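Local coordinates for protein L-threonine dehydrogenase (Flavobacterium frigidimaris, PDB 2YY7) that binds NAD and probably oxidises L-threonine as a dehydrogenase of the NAD(P)-dependent epimerase/dehydratase family, at residues K228-V231 / E232-K235; F298-E301 / S302-K305. All blocks are in the same frame, centred on the assembly; numbering follows the deposited sequence.

Contact 1: K228-V231 / E232-K235; sequences KAPV and EKIK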
# COMPACT_ATOMS: atom_id res chain seq x y z
N LYS A 228 21.33 -3.69 -15.69
CA LYS A 228 22.70 -3.40 -16.12
C LYS A 228 22.95 -1.91 -16.35
O LYS A 228 24.09 -1.48 -16.48
CB LYS A 228 23.04 -4.16 -17.41
CG LYS A 228 22.28 -3.67 -18.63
CD LYS A 228 22.94 -4.14 -19.93
CE LYS A 228 23.00 -5.65 -20.02
NZ LYS A 228 23.57 -6.09 -21.33
N ALA A 229 21.88 -1.12 -16.40
CA ALA A 229 22.02 0.31 -16.62
C ALA A 229 22.73 1.02 -15.46
O ALA A 229 22.66 0.57 -14.31
CB ALA A 229 20.65 0.94 -16.83
N PRO A 230 23.44 2.11 -15.76
CA PRO A 230 24.14 2.84 -14.70
C PRO A 230 23.12 3.36 -13.68
O PRO A 230 22.01 3.75 -14.04
CB PRO A 230 24.86 3.96 -15.46
CG PRO A 230 24.05 4.13 -16.71
CD PRO A 230 23.71 2.71 -17.08
N VAL A 231 23.50 3.35 -12.41
CA VAL A 231 22.62 3.78 -11.34
C VAL A 231 21.98 5.16 -11.53
O VAL A 231 20.82 5.36 -11.18
CB VAL A 231 23.34 3.75 -9.97
CG1 VAL A 231 24.38 4.86 -9.89
CG2 VAL A 231 22.32 3.87 -8.85
N GLU A 232 22.73 6.11 -12.08
CA GLU A 232 22.20 7.46 -12.27
C GLU A 232 21.06 7.53 -13.29
O GLU A 232 20.40 8.56 -13.41
CB GLU A 232 23.30 8.44 -12.67
CG GLU A 232 23.96 8.17 -14.01
CD GLU A 232 25.14 7.22 -13.91
OE1 GLU A 232 25.76 6.93 -14.96
OE2 GLU A 232 25.47 6.76 -12.79
N LYS A 233 20.84 6.45 -14.03
CA LYS A 233 19.77 6.43 -15.03
C LYS A 233 18.46 5.93 -14.44
O LYS A 233 17.40 6.09 -15.05
CB LYS A 233 20.15 5.56 -16.23
CG LYS A 233 21.08 6.27 -17.22
CD LYS A 233 21.30 5.42 -18.45
CE LYS A 233 22.21 6.11 -19.45
NZ LYS A 233 22.49 5.24 -20.63
N ILE A 234 18.53 5.33 -13.26
CA ILE A 234 17.34 4.82 -12.58
C ILE A 234 16.79 5.99 -11.77
O ILE A 234 17.26 6.26 -10.67
CB ILE A 234 17.68 3.65 -11.64
CG1 ILE A 234 18.42 2.56 -12.42
CG2 ILE A 234 16.41 3.10 -10.99
CD1 ILE A 234 17.65 2.01 -13.62
N LYS A 235 15.80 6.69 -12.32
CA LYS A 235 15.23 7.85 -11.65
C LYS A 235 13.97 7.58 -10.83
O LYS A 235 13.60 8.39 -9.98
CB LYS A 235 14.97 8.94 -12.69
CG LYS A 235 16.22 9.33 -13.48
CD LYS A 235 15.96 10.49 -14.42
CE LYS A 235 17.19 10.80 -15.26
NZ LYS A 235 18.38 11.09 -14.42
O HOH W 1 19.59 5.42 -8.85
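Pro230 and Lys233 meet through both backbone and side chain. The amide of Lys233 donates to Pro230 O, with N and O 2.9 Å apart and an N-H...O angle of 159°. One residue on, Ile234 N donates to Val231 O at 3.1 Å. These are two successive i to i+3 bonds, and they wind the chain into a tight turn.

Val231 O has a second partner. A water donates to Val231 O at 2.6 Å and also donates to Ile234 O, so it bridges two carbonyls three residues apart. Glu232 O receives a weak bond of 3.4 Å from Lys235 NZ, made by a side chain that folds back over the turn. Just before the turn, Ala229 O accepts from Arg166 of strand 164-174. After it, Lys235 N donates to the hydroxyl of Tyr240.

The side chains add close packing. The Lys233 chain is extended beyond CG and runs past the CG corner of Pro230, with Lys233 CD 3.5 Å from Pro230 CG. Glu232 comes to the same proline with its carboxylate. Its chain bends at chi2 (-88°), which turns the carboxylate back toward the proline, and Glu232 OE1 lies 3.1 Å from Pro230 CB. Glu232 OE2 lies near Val231 CG1. Ile234 is buried and packs on Arg166, which Val231 also touches.

Ala229 is the first residue to leave helix 216-228. The turn lies at the surface, away from the NAD site, on the connection from that helix to strand 240-241. Two consecutive i to i+3 backbone bonds of this kind are typical of a short 3-10 helical turn.

Contact 2: F298-E301 / S302-K305; sequences FDLE and SMTK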
# COMPACT_ATOMS: atom_id res chain seq x y z
N PHE A 298 8.58 -7.10 -29.89
CA PHE A 298 7.46 -7.89 -30.40
C PHE A 298 6.08 -7.24 -30.32
O PHE A 298 5.74 -6.63 -29.31
CB PHE A 298 7.37 -9.24 -29.68
CG PHE A 298 8.52 -10.16 -29.94
CD1 PHE A 298 9.72 -10.02 -29.24
CD2 PHE A 298 8.42 -11.17 -30.89
CE1 PHE A 298 10.79 -10.88 -29.49
CE2 PHE A 298 9.49 -12.03 -31.15
CZ PHE A 298 10.67 -11.89 -30.44
N ASP A 299 5.30 -7.37 -31.39
CA ASP A 299 3.93 -6.86 -31.39
C ASP A 299 3.08 -8.12 -31.50
O ASP A 299 3.62 -9.22 -31.53
CB ASP A 299 3.68 -5.90 -32.56
CG ASP A 299 3.96 -6.53 -33.92
OD1 ASP A 299 3.84 -5.80 -34.93
OD2 ASP A 299 4.30 -7.72 -34.00
N LEU A 300 1.76 -7.97 -31.54
CA LEU A 300 0.87 -9.13 -31.61
C LEU A 300 1.22 -10.13 -32.73
O LEU A 300 1.28 -11.34 -32.49
CB LEU A 300 -0.58 -8.68 -31.76
CG LEU A 300 -1.60 -9.82 -31.86
CD1 LEU A 300 -1.42 -10.79 -30.68
CD2 LEU A 300 -3.02 -9.24 -31.88
N GLU A 301 1.45 -9.62 -33.94
CA GLU A 301 1.78 -10.47 -35.08
C GLU A 301 3.09 -11.25 -34.93
O GLU A 301 3.12 -12.46 -35.18
CB GLU A 301 1.84 -9.62 -36.36
CG GLU A 301 2.45 -10.35 -37.56
CD GLU A 301 2.40 -9.53 -38.84
OE1 GLU A 301 2.74 -8.33 -38.80
OE2 GLU A 301 2.04 -10.09 -39.90
N SER A 302 4.17 -10.58 -34.54
CA SER A 302 5.45 -11.27 -34.39
C SER A 302 5.46 -12.23 -33.20
O SER A 302 6.15 -13.25 -33.22
CB SER A 302 6.61 -10.26 -34.27
OG SER A 302 6.38 -9.32 -33.24
N MET A 303 4.72 -11.90 -32.15
CA MET A 303 4.67 -12.79 -31.00
C MET A 303 3.88 -14.05 -31.33
O MET A 303 4.28 -15.16 -30.96
CB MET A 303 4.02 -12.11 -29.80
CG MET A 303 3.70 -13.09 -28.68
SD MET A 303 2.85 -12.36 -27.31
CE MET A 303 1.17 -12.24 -27.99
N THR A 304 2.75 -13.88 -32.01
CA THR A 304 1.91 -15.01 -32.39
C THR A 304 2.71 -15.98 -33.25
O THR A 304 2.65 -17.20 -33.06
CB THR A 304 0.65 -14.56 -33.15
OG1 THR A 304 -0.16 -13.75 -32.30
CG2 THR A 304 -0.15 -15.77 -33.62
N LYS A 305 3.46 -15.44 -34.21
CA LYS A 305 4.26 -16.27 -35.10
C LYS A 305 5.28 -17.07 -34.29
O LYS A 305 5.38 -18.29 -34.44
CB LYS A 305 5.00 -15.39 -36.12
CG LYS A 305 5.91 -16.17 -37.06
CD LYS A 305 6.68 -15.23 -37.97
CE LYS A 305 7.56 -16.00 -38.94
NZ LYS A 305 8.44 -15.09 -39.74
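Asp299 is the N-cap of helix 300-311 and caps Ser302, three residues on. Asp299 CG stands between its own backbone N and carbonyl carbon (chi1 57°), which swings the carboxylate over the first turn. Asp299 OD2 takes two bonds. Ser302 N reaches Asp299 OD2 at 2.9 Å, nearly straight at 171° and close to the C-O axis. Ser302 OG donates to Asp299 OD2 at 2.7 Å from above the carboxylate plane. An alanine in place of Asp299 would remove this acceptor and is likely to leave Ser302 N uncapped and the serine hydroxyl able to turn.

Phe298 sets its ring beside the serine, with Phe298 CD2 3.6 Å from Ser302 OG; Tyr215 meets this ring edge-to-face. The first helical backbone bond runs from Met303 N to Asp299 O. Met303 bends at chi3 (78°), and its CE lies 4.0 Å from Leu300 CD1. Both side chains also touch Phe247 of strand 245-247. Leu300 and Thr304 lie side by side and point the same way. Thr304 N and Thr304 OG1 approach Leu300 O from opposite faces of its carbonyl plane, the hydroxyl at 2.8 Å.

Contacts 1 and 2 are both local. Contact 1 is a 3-10 turn just after helix 216-228; contact 2 is the start of helix 300-311. Their centres are 29 Å apart and they do not touch. Contact 1 is a surface turn whose polar groups are met by backbone, a water, Arg166, Tyr240 and a weak lysine bond. Contact 2 is partly buried, and side-chain oxygens of aspartate, serine and threonine take part in its bonding. The neighbours differ too: strand 164-174 borders contact 1, while strand 245-247 and helix 249-257 border contact 2. The Met303 side chain of contact 2 is about 11 Å from NAD, whereas contact 1 lies away from the cofactor site.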